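Long-range contacts in hypothetical sugar ABC-transporter sugar binding protein (PDB 7BVT), which probably binds cyclic alpha-maltosyl-1,6-maltose outside the cell and passes it to an ABC transporter for uptake: residues A139-M145 against Y361-M365; P162-L168 against V282-S286. One frame throughout, in Å; residues are numbered along the deposited sequence.

Interaction 1. Residues A139-M145 against Y361-M365. With GLC (alpha-D-glucopyranose), chain B.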
ATOM      1  N   ALA A 139      -1.832  -7.295  -3.057  1.00 16.96           N
ATOM      2  CA  ALA A 139      -2.127  -6.177  -2.140  1.00 17.08           C
ATOM      3  C   ALA A 139      -1.269  -6.306  -0.898  1.00 17.02           C
ATOM      4  O   ALA A 139      -0.744  -7.364  -0.578  1.00 17.90           O
ATOM      5  CB  ALA A 139      -3.586  -6.165  -1.785  1.00 17.30           C
ATOM      6  N   ASN A 140      -1.115  -5.179  -0.232  1.00 16.79           N
ATOM      7  CA  ASN A 140      -0.481  -5.070   1.084  1.00 16.66           C
ATOM      8  C   ASN A 140      -1.107  -3.859   1.772  1.00 15.55           C
ATOM      9  O   ASN A 140      -1.865  -3.074   1.131  1.00 16.23           O
ATOM     10  CB  ASN A 140       1.031  -4.969   0.957  1.00 17.40           C
ATOM     11  CG  ASN A 140       1.510  -3.781   0.152  1.00 19.28           C
ATOM     12  OD1 ASN A 140       1.181  -2.645   0.483  1.00 19.94           O
ATOM     13  ND2 ASN A 140       2.396  -4.010  -0.794  1.00 22.93           N
ATOM     14  N   ASN A 141      -0.880  -3.739   3.065  1.00 15.65           N
ATOM     15  CA  ASN A 141      -1.362  -2.584   3.823  1.00 16.22           C
ATOM     16  C   ASN A 141      -0.505  -2.378   5.058  1.00 16.80           C
ATOM     17  O   ASN A 141       0.405  -3.169   5.360  1.00 17.22           O
ATOM     18  CB  ASN A 141      -2.874  -2.638   4.075  1.00 14.48           C
ATOM     19  CG  ASN A 141      -3.289  -3.715   5.045  1.00 16.70           C
ATOM     20  OD1 ASN A 141      -2.723  -3.864   6.143  1.00 17.51           O
ATOM     21  ND2 ASN A 141      -4.332  -4.426   4.682  1.00 15.96           N
ATOM     22  N   LEU A 142      -0.687  -1.207   5.643  1.00 16.12           N
ATOM     23  CA  LEU A 142       0.116  -0.810   6.812  1.00 16.38           C
ATOM     24  C   LEU A 142      -0.574  -1.311   8.065  1.00 14.75           C
ATOM     25  O   LEU A 142      -1.774  -1.143   8.220  1.00 15.52           O
ATOM     26  CB  LEU A 142       0.287   0.703   6.854  1.00 14.69           C
ATOM     27  CG  LEU A 142       1.257   1.258   5.836  1.00 17.33           C
ATOM     28  CD1 LEU A 142       1.156   2.794   5.803  1.00 19.03           C
ATOM     29  CD2 LEU A 142       2.653   0.881   6.161  1.00 20.76           C
ATOM     30  N   GLY A 143       0.247  -1.805   8.970  1.00 15.32           N
ATOM     31  CA  GLY A 143      -0.208  -2.328  10.248  1.00 15.38           C
ATOM     32  C   GLY A 143       0.683  -1.843  11.354  1.00 16.75           C
ATOM     33  O   GLY A 143       1.683  -1.158  11.113  1.00 17.40           O
ATOM     34  N   TYR A 144       0.328  -2.232  12.550  1.00 16.09           N
ATOM     35  CA  TYR A 144       1.130  -1.892  13.749  1.00 16.23           C
ATOM     36  C   TYR A 144       1.964  -3.103  14.119  1.00 17.07           C
ATOM     37  O   TYR A 144       1.413  -4.167  14.310  1.00 18.30           O
ATOM     38  CB  TYR A 144       0.179  -1.482  14.878  1.00 16.91           C
ATOM     39  CG  TYR A 144       0.853  -1.155  16.183  1.00 16.26           C
ATOM     40  CD1 TYR A 144       1.396   0.093  16.384  1.00 18.13           C
ATOM     41  CD2 TYR A 144       0.960  -2.085  17.200  1.00 17.36           C
ATOM     42  CE1 TYR A 144       2.040   0.440  17.576  1.00 17.66           C
ATOM     43  CE2 TYR A 144       1.614  -1.767  18.379  1.00 16.63           C
ATOM     44  CZ  TYR A 144       2.182  -0.526  18.550  1.00 17.64           C
ATOM     45  OH  TYR A 144       2.759  -0.216  19.746  1.00 18.79           O
ATOM     46  N   MET A 145       3.257  -2.901  14.224  1.00 17.27           N
ATOM     47  CA  MET A 145       4.181  -3.974  14.701  1.00 18.06           C
ATOM     48  C   MET A 145       4.863  -3.489  15.966  1.00 17.83           C
ATOM     49  O   MET A 145       5.111  -2.305  16.124  1.00 17.97           O
ATOM     50  CB  MET A 145       5.250  -4.303  13.675  1.00 20.79           C
ATOM     51  CG  MET A 145       4.836  -5.196  12.601  1.00 27.21           C
ATOM     52  SD  MET A 145       6.353  -5.860  11.796  1.00 28.15           S
ATOM     53  CE  MET A 145       5.514  -6.982  10.677  1.00 33.47           C
ATOM     54  N   TYR A 361      -3.523  -7.835   9.322  1.00 17.99           N
ATOM     55  CA  TYR A 361      -3.355  -7.182   7.993  1.00 17.31           C
ATOM     56  C   TYR A 361      -4.477  -7.632   7.061  1.00 18.79           C
ATOM     57  O   TYR A 361      -5.053  -6.843   6.291  1.00 17.91           O
ATOM     58  CB  TYR A 361      -1.979  -7.509   7.448  1.00 16.98           C
ATOM     59  CG  TYR A 361      -0.832  -6.846   8.161  1.00 16.98           C
ATOM     60  CD1 TYR A 361      -0.366  -5.611   7.754  1.00 16.42           C
ATOM     61  CD2 TYR A 361      -0.158  -7.488   9.195  1.00 18.87           C
ATOM     62  CE1 TYR A 361       0.707  -4.992   8.342  1.00 18.12           C
ATOM     63  CE2 TYR A 361       0.931  -6.879   9.793  1.00 18.42           C
ATOM     64  CZ  TYR A 361       1.377  -5.640   9.352  1.00 20.25           C
ATOM     65  OH  TYR A 361       2.434  -5.005   9.915  1.00 18.63           O
ATOM     66  N   VAL A 362      -4.816  -8.926   7.136  1.00 17.79           N
ATOM     67  CA  VAL A 362      -5.907  -9.471   6.292  1.00 17.28           C
ATOM     68  C   VAL A 362      -7.216  -8.790   6.674  1.00 17.44           C
ATOM     69  O   VAL A 362      -7.966  -8.382   5.790  1.00 17.50           O
ATOM     70  CB  VAL A 362      -5.962 -11.002   6.413  1.00 17.78           C
ATOM     71  CG1 VAL A 362      -7.181 -11.517   5.661  1.00 19.82           C
ATOM     72  CG2 VAL A 362      -4.661 -11.645   5.931  1.00 19.99           C
ATOM     73  N   GLU A 363      -7.488  -8.681   7.974  1.00 19.07           N
ATOM     74  CA  GLU A 363      -8.764  -8.144   8.487  1.00 20.02           C
ATOM     75  C   GLU A 363      -8.846  -6.659   8.108  1.00 20.87           C
ATOM     76  O   GLU A 363      -9.929  -6.191   7.798  1.00 22.87           O
ATOM     77  CB  GLU A 363      -8.821  -8.416   9.994  1.00 22.54           C
ATOM     78  CG  GLU A 363      -9.011  -9.904  10.265  1.00 25.91           C
ATOM     79  CD  GLU A 363      -9.177 -10.250  11.736  1.00 30.45           C
ATOM     80  OE1 GLU A 363      -9.836 -11.232  12.020  1.00 39.15           O
ATOM     81  OE2 GLU A 363      -8.621  -9.534  12.573  1.00 43.16           O
ATOM     82  N   GLN A 364      -7.703  -5.993   7.968  1.00 17.68           N
ATOM     83  CA  GLN A 364      -7.718  -4.541   7.658  1.00 18.75           C
ATOM     84  C   GLN A 364      -8.128  -4.326   6.204  1.00 20.77           C
ATOM     85  O   GLN A 364      -8.348  -3.163   5.851  1.00 18.72           O
ATOM     86  CB  GLN A 364      -6.346  -3.894   7.853  1.00 17.78           C
ATOM     87  CG  GLN A 364      -6.039  -3.677   9.333  1.00 18.31           C
ATOM     88  CD  GLN A 364      -4.790  -2.843   9.550  1.00 18.72           C
ATOM     89  OE1 GLN A 364      -4.786  -1.972  10.440  1.00 19.57           O
ATOM     90  NE2 GLN A 364      -3.718  -3.076   8.773  1.00 16.43           N
ATOM     91  N   MET A 365      -8.157  -5.364   5.337  1.00 20.00           N
ATOM     92  CA  MET A 365      -8.492  -5.117   3.909  1.00 20.82           C
ATOM     93  C   MET A 365      -9.876  -4.460   3.836  1.00 22.39           C
ATOM     94  O   MET A 365     -10.053  -3.611   2.983  1.00 21.92           O
ATOM     95  CB  MET A 365      -8.434  -6.404   3.088  1.00 20.62           C
ATOM     96  CG  MET A 365      -7.015  -6.881   2.860  1.00 19.66           C
ATOM     97  SD  MET A 365      -6.000  -5.778   1.912  1.00 19.49           S
ATOM     98  CE  MET A 365      -6.849  -5.833   0.328  1.00 20.02           C
TER
HETATM   99  C1  GLC B   2       4.932  -0.456  -0.684  1.00 26.87           C
HETATM  100  C2  GLC B   2       3.659  -0.402  -1.470  1.00 25.75           C
HETATM  101  C3  GLC B   2       3.630   0.828  -2.341  1.00 25.80           C
HETATM  102  C4  GLC B   2       3.867   2.054  -1.444  1.00 24.40           C
HETATM  103  C5  GLC B   2       5.227   1.931  -0.768  1.00 24.92           C
HETATM  104  C6  GLC B   2       5.478   3.129   0.166  1.00 26.69           C
HETATM  105  O2  GLC B   2       3.512  -1.642  -2.139  1.00 25.85           O
HETATM  106  O3  GLC B   2       2.373   0.881  -3.038  1.00 25.47           O
HETATM  107  O4  GLC B   2       3.882   3.256  -2.190  1.00 26.87           O
HETATM  108  O5  GLC B   2       5.209   0.779   0.037  1.00 24.65           O
HETATM  109  O6  GLC B   2       6.884   3.232   0.374  1.00 28.65           O

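Interaction 2. Residues P162-L168 against V282-S286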
ATOM      1  N   PRO A 162      -1.499  -1.549  21.988  1.00 19.23           N
ATOM      2  CA  PRO A 162      -2.443  -0.443  22.041  1.00 20.38           C
ATOM      3  C   PRO A 162      -3.522  -0.539  20.960  1.00 19.52           C
ATOM      4  O   PRO A 162      -3.221  -1.060  19.900  1.00 20.49           O
ATOM      5  CB  PRO A 162      -1.540   0.766  21.874  1.00 19.59           C
ATOM      6  CG  PRO A 162      -0.324   0.253  21.202  1.00 23.41           C
ATOM      7  CD  PRO A 162      -0.112  -1.129  21.808  1.00 20.77           C
ATOM      8  N   THR A 163      -4.716  -0.033  21.248  1.00 17.40           N
ATOM      9  CA  THR A 163      -5.857  -0.109  20.304  1.00 19.14           C
ATOM     10  C   THR A 163      -6.283   1.297  19.889  1.00 17.43           C
ATOM     11  O   THR A 163      -6.928   1.368  18.848  1.00 20.76           O
ATOM     12  CB  THR A 163      -7.047  -0.890  20.851  1.00 20.18           C
ATOM     13  OG1 THR A 163      -7.592  -0.152  21.936  1.00 23.20           O
ATOM     14  CG2 THR A 163      -6.633  -2.273  21.284  1.00 20.05           C
ATOM     15  N   THR A 164      -5.920   2.323  20.655  1.00 17.73           N
ATOM     16  CA  THR A 164      -6.252   3.716  20.373  1.00 17.79           C
ATOM     17  C   THR A 164      -4.984   4.584  20.293  1.00 15.09           C
ATOM     18  O   THR A 164      -3.949   4.208  20.804  1.00 15.62           O
ATOM     19  CB  THR A 164      -7.221   4.291  21.411  1.00 18.06           C
ATOM     20  OG1 THR A 164      -6.514   4.420  22.650  1.00 19.48           O
ATOM     21  CG2 THR A 164      -8.451   3.440  21.586  1.00 20.55           C
ATOM     22  N   TRP A 165      -5.114   5.790  19.748  1.00 15.93           N
ATOM     23  CA  TRP A 165      -3.994   6.776  19.764  1.00 15.83           C
ATOM     24  C   TRP A 165      -3.579   7.072  21.205  1.00 15.99           C
ATOM     25  O   TRP A 165      -2.418   7.128  21.476  1.00 17.30           O
ATOM     26  CB  TRP A 165      -4.420   8.042  19.063  1.00 16.45           C
ATOM     27  CG  TRP A 165      -4.594   7.888  17.582  1.00 15.22           C
ATOM     28  CD1 TRP A 165      -4.497   6.749  16.827  1.00 16.11           C
ATOM     29  CD2 TRP A 165      -4.876   8.960  16.675  1.00 16.13           C
ATOM     30  NE1 TRP A 165      -4.697   7.061  15.507  1.00 16.10           N
ATOM     31  CE2 TRP A 165      -4.919   8.399  15.390  1.00 15.88           C
ATOM     32  CE3 TRP A 165      -5.009  10.340  16.807  1.00 17.44           C
ATOM     33  CZ2 TRP A 165      -5.177   9.167  14.247  1.00 17.31           C
ATOM     34  CZ3 TRP A 165      -5.235  11.102  15.674  1.00 17.26           C
ATOM     35  CH2 TRP A 165      -5.327  10.522  14.420  1.00 16.72           C
ATOM     36  N   ASP A 166      -4.558   7.205  22.087  1.00 19.18           N
ATOM     37  CA  ASP A 166      -4.240   7.532  23.493  1.00 19.74           C
ATOM     38  C   ASP A 166      -3.488   6.371  24.141  1.00 17.76           C
ATOM     39  O   ASP A 166      -2.563   6.616  24.867  1.00 18.35           O
ATOM     40  CB  ASP A 166      -5.530   7.879  24.242  1.00 20.09           C
ATOM     41  CG  ASP A 166      -5.908   9.341  24.116  1.00 22.84           C
ATOM     42  OD1 ASP A 166      -5.164  10.092  23.498  1.00 25.30           O
ATOM     43  OD2 ASP A 166      -6.998   9.684  24.562  1.00 27.08           O
ATOM     44  N   GLU A 167      -3.877   5.144  23.877  1.00 18.59           N
ATOM     45  CA  GLU A 167      -3.169   3.965  24.389  1.00 17.43           C
ATOM     46  C   GLU A 167      -1.749   3.932  23.853  1.00 17.90           C
ATOM     47  O   GLU A 167      -0.854   3.563  24.537  1.00 17.69           O
ATOM     48  CB  GLU A 167      -3.930   2.687  24.066  1.00 18.30           C
ATOM     49  CG  GLU A 167      -5.175   2.542  24.913  1.00 18.19           C
ATOM     50  CD  GLU A 167      -6.037   1.352  24.624  1.00 21.99           C
ATOM     51  OE1 GLU A 167      -5.593   0.467  23.867  1.00 22.29           O
ATOM     52  OE2 GLU A 167      -7.155   1.314  25.126  1.00 25.12           O
ATOM     53  N   LEU A 168      -1.544   4.264  22.575  1.00 17.25           N
ATOM     54  CA  LEU A 168      -0.211   4.210  21.975  1.00 16.74           C
ATOM     55  C   LEU A 168       0.631   5.286  22.637  1.00 18.18           C
ATOM     56  O   LEU A 168       1.785   5.019  22.923  1.00 17.15           O
ATOM     57  CB  LEU A 168      -0.305   4.354  20.452  1.00 18.31           C
ATOM     58  CG  LEU A 168       1.013   4.431  19.688  1.00 18.82           C
ATOM     59  CD1 LEU A 168       0.818   4.069  18.203  1.00 19.45           C
ATOM     60  CD2 LEU A 168       1.601   5.819  19.770  1.00 25.92           C
ATOM     61  N   VAL A 282      -3.928  -1.045  13.083  1.00 17.17           N
ATOM     62  CA  VAL A 282      -3.322   0.270  13.415  1.00 17.44           C
ATOM     63  C   VAL A 282      -4.168   0.940  14.483  1.00 16.05           C
ATOM     64  O   VAL A 282      -5.385   1.070  14.307  1.00 15.36           O
ATOM     65  CB  VAL A 282      -3.180   1.206  12.212  1.00 16.38           C
ATOM     66  CG1 VAL A 282      -2.443   2.460  12.678  1.00 17.01           C
ATOM     67  CG2 VAL A 282      -2.377   0.537  11.110  1.00 16.56           C
ATOM     68  N   PRO A 283      -3.573   1.365  15.626  1.00 16.52           N
ATOM     69  CA  PRO A 283      -4.391   2.063  16.626  1.00 16.81           C
ATOM     70  C   PRO A 283      -5.095   3.275  16.031  1.00 16.13           C
ATOM     71  O   PRO A 283      -4.485   4.001  15.239  1.00 16.56           O
ATOM     72  CB  PRO A 283      -3.421   2.483  17.705  1.00 16.59           C
ATOM     73  CG  PRO A 283      -2.330   1.418  17.609  1.00 17.95           C
ATOM     74  CD  PRO A 283      -2.220   1.120  16.129  1.00 16.85           C
ATOM     75  N   TYR A 284      -6.342   3.498  16.439  1.00 16.06           N
ATOM     76  CA  TYR A 284      -7.181   4.592  15.893  1.00 17.19           C
ATOM     77  C   TYR A 284      -7.844   5.380  17.003  1.00 18.97           C
ATOM     78  O   TYR A 284      -7.930   4.913  18.146  1.00 21.27           O
ATOM     79  CB  TYR A 284      -8.186   4.063  14.883  1.00 18.60           C
ATOM     80  CG  TYR A 284      -9.283   3.161  15.392  1.00 20.79           C
ATOM     81  CD1 TYR A 284      -9.079   1.798  15.559  1.00 25.38           C
ATOM     82  CD2 TYR A 284     -10.549   3.659  15.594  1.00 24.27           C
ATOM     83  CE1 TYR A 284     -10.124   0.960  15.942  1.00 30.16           C
ATOM     84  CE2 TYR A 284     -11.595   2.843  16.006  1.00 30.40           C
ATOM     85  CZ  TYR A 284     -11.386   1.485  16.160  1.00 35.14           C
ATOM     86  OH  TYR A 284     -12.441   0.675  16.510  1.00 40.26           O
ATOM     87  N   PRO A 285      -8.310   6.607  16.728  1.00 19.38           N
ATOM     88  CA  PRO A 285      -8.724   7.465  17.828  1.00 22.80           C
ATOM     89  C   PRO A 285     -10.076   6.974  18.317  1.00 27.14           C
ATOM     90  O   PRO A 285     -10.868   6.405  17.561  1.00 25.60           O
ATOM     91  CB  PRO A 285      -8.791   8.886  17.251  1.00 25.19           C
ATOM     92  CG  PRO A 285      -8.456   8.789  15.792  1.00 22.67           C
ATOM     93  CD  PRO A 285      -8.298   7.317  15.459  1.00 19.72           C
ATOM     94  N   SER A 286     -10.312   7.148  19.605  1.00 26.60           N
ATOM     95  CA  SER A 286     -11.639   6.849  20.165  1.00 29.31           C
ATOM     96  C   SER A 286     -12.689   7.695  19.410  1.00 27.26           C
ATOM     97  O   SER A 286     -13.748   7.221  19.233  1.00 33.97           O
ATOM     98  CB  SER A 286     -11.594   7.087  21.641  1.00 33.29           C
ATOM     99  OG  SER A 286     -11.607   8.471  21.849  1.00 37.75           O
TER
HETATM  100  O   HOH W   1      -7.577   8.025  21.210  1.00 10.62           O

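Interaction 1. Residues A139-M145 against Y361-M365
Behind the glycan pocket, Asn-141 of strand 140-147 docks against helix 359-363 and the residues that follow it, bonding firmly to Tyr-361 through ND2 and weakly to Gln-364 through OD1. ND2 of Asn-141 donates to the carbonyl O of Tyr-361 at 3.0 Å in a nearly straight bond (164° at the hydrogen), with the acceptor close to the plane of the amide. Setting CG between the backbone N and the carbonyl carbon (chi1 70°) carries the amide off the strand to that carbonyl. Its other end, OD1, comes in at the edge of the Tyr-361 ring, 3.3 Å from CD1; amide and ring planes lie only 18° apart.

Gln-364 adds a second grip. Its extended chain brings NE2 to the O of Leu-142 at 2.8 Å, approaching from above the carbonyl plane, and the weak bond joins the same NE2 to Asn-141 OD1 at 2.9 Å. Leu-142 O also accepts from Thr-292 OG1 of strand 292-301, so the two neighbours hold this buried carbonyl together.

Residues on successive positions of the strand turn to opposite sides, as expected of a strand in the mixed sheet of a solute-binding protein: Asn-141 turns to the helix, while Asn-140 turns to the sugar, where its ND2 donates to O2 of a glucose unit at 2.9 Å. Leu-142 lines the pocket on that same side. At Gly-143, the Tyr-361 ring brings CE1 to 3.3 Å from the backbone N; a CB on this glycine would run into that ring. Further along, Met-145 CG lies 3.6 Å from Tyr-361 OH, whose hydrogen bond goes to Glu-261 O. Met-365, its chain bent at both chi2 and chi3, sets SD beside Asn-141 ND2 and touches Ala-139 CB with its CE at 3.9 Å.

Interaction 2. Residues P162-L168 against V282-S286
Glu-167 OE1 holds Thr-163 by two bonds, from its N and its OG1, both reaching the same face of the carboxylate, and Thr-163 O in turn accepts from Tyr-284 N of the facing loop at 3.3 Å, from above the carbonyl plane. Pro-283 CA makes a bent CA-H...O contact with Thr-163 O at 3.4 Å. In return, Tyr-284 O receives the CA-H of Thr-164 and a weak bond from Trp-165 N. Helix 165-179 starts here, with Thr-164 as its N-cap: OG1 accepts from Glu-167 N at 3.0 Å.

Trp-165 and Pro-283 carry the apolar part. The Trp-165 CG stands anti to the carbonyl carbon (chi1 -69°), which lays the indole alongside Pro-285; CG of that proline sits 3.5 Å from the centroid of the six-membered ring in a CH-pi contact almost on the ring normal. Replacing Trp-165 by an alanine is likely to leave Pro-285 without the face it rests on and Gln-207 OE1 without its indole N-H partner.

The Pro-283 ring rests against both Pro-162 and Leu-168, with its CG 4.2 Å from Leu-168 CD1. These three residues also pack on Tyr-144 of strand 140-147, while Trp-165 stacks with Tyr-233 of helix 225-239 and Gln-207 of helix 195-207 borders Tyr-284 and Pro-285.

In the fold
Interaction 2 is nested within the loop that interaction 1 closes: the chain runs through 139-145, 162-168, 282-286 and finally 361-365. Their centres lie about 16 Å apart, interaction 1 near the middle of the chain and interaction 2 farther out. They meet directly, since Gln-364 OE1 probably accepts a hydrogen bond from Val-282 N at 2.9 Å, and Val-282 CG2 packs on Gly-143 CA. Strand 140-147 joins them as well, its Tyr-144 OH touching Pro-162 CG. One continuous set of contacts therefore leads from the sugar-contacting strand, through the loop between strands 277-280 and 292-301, to the start of helix 165-179.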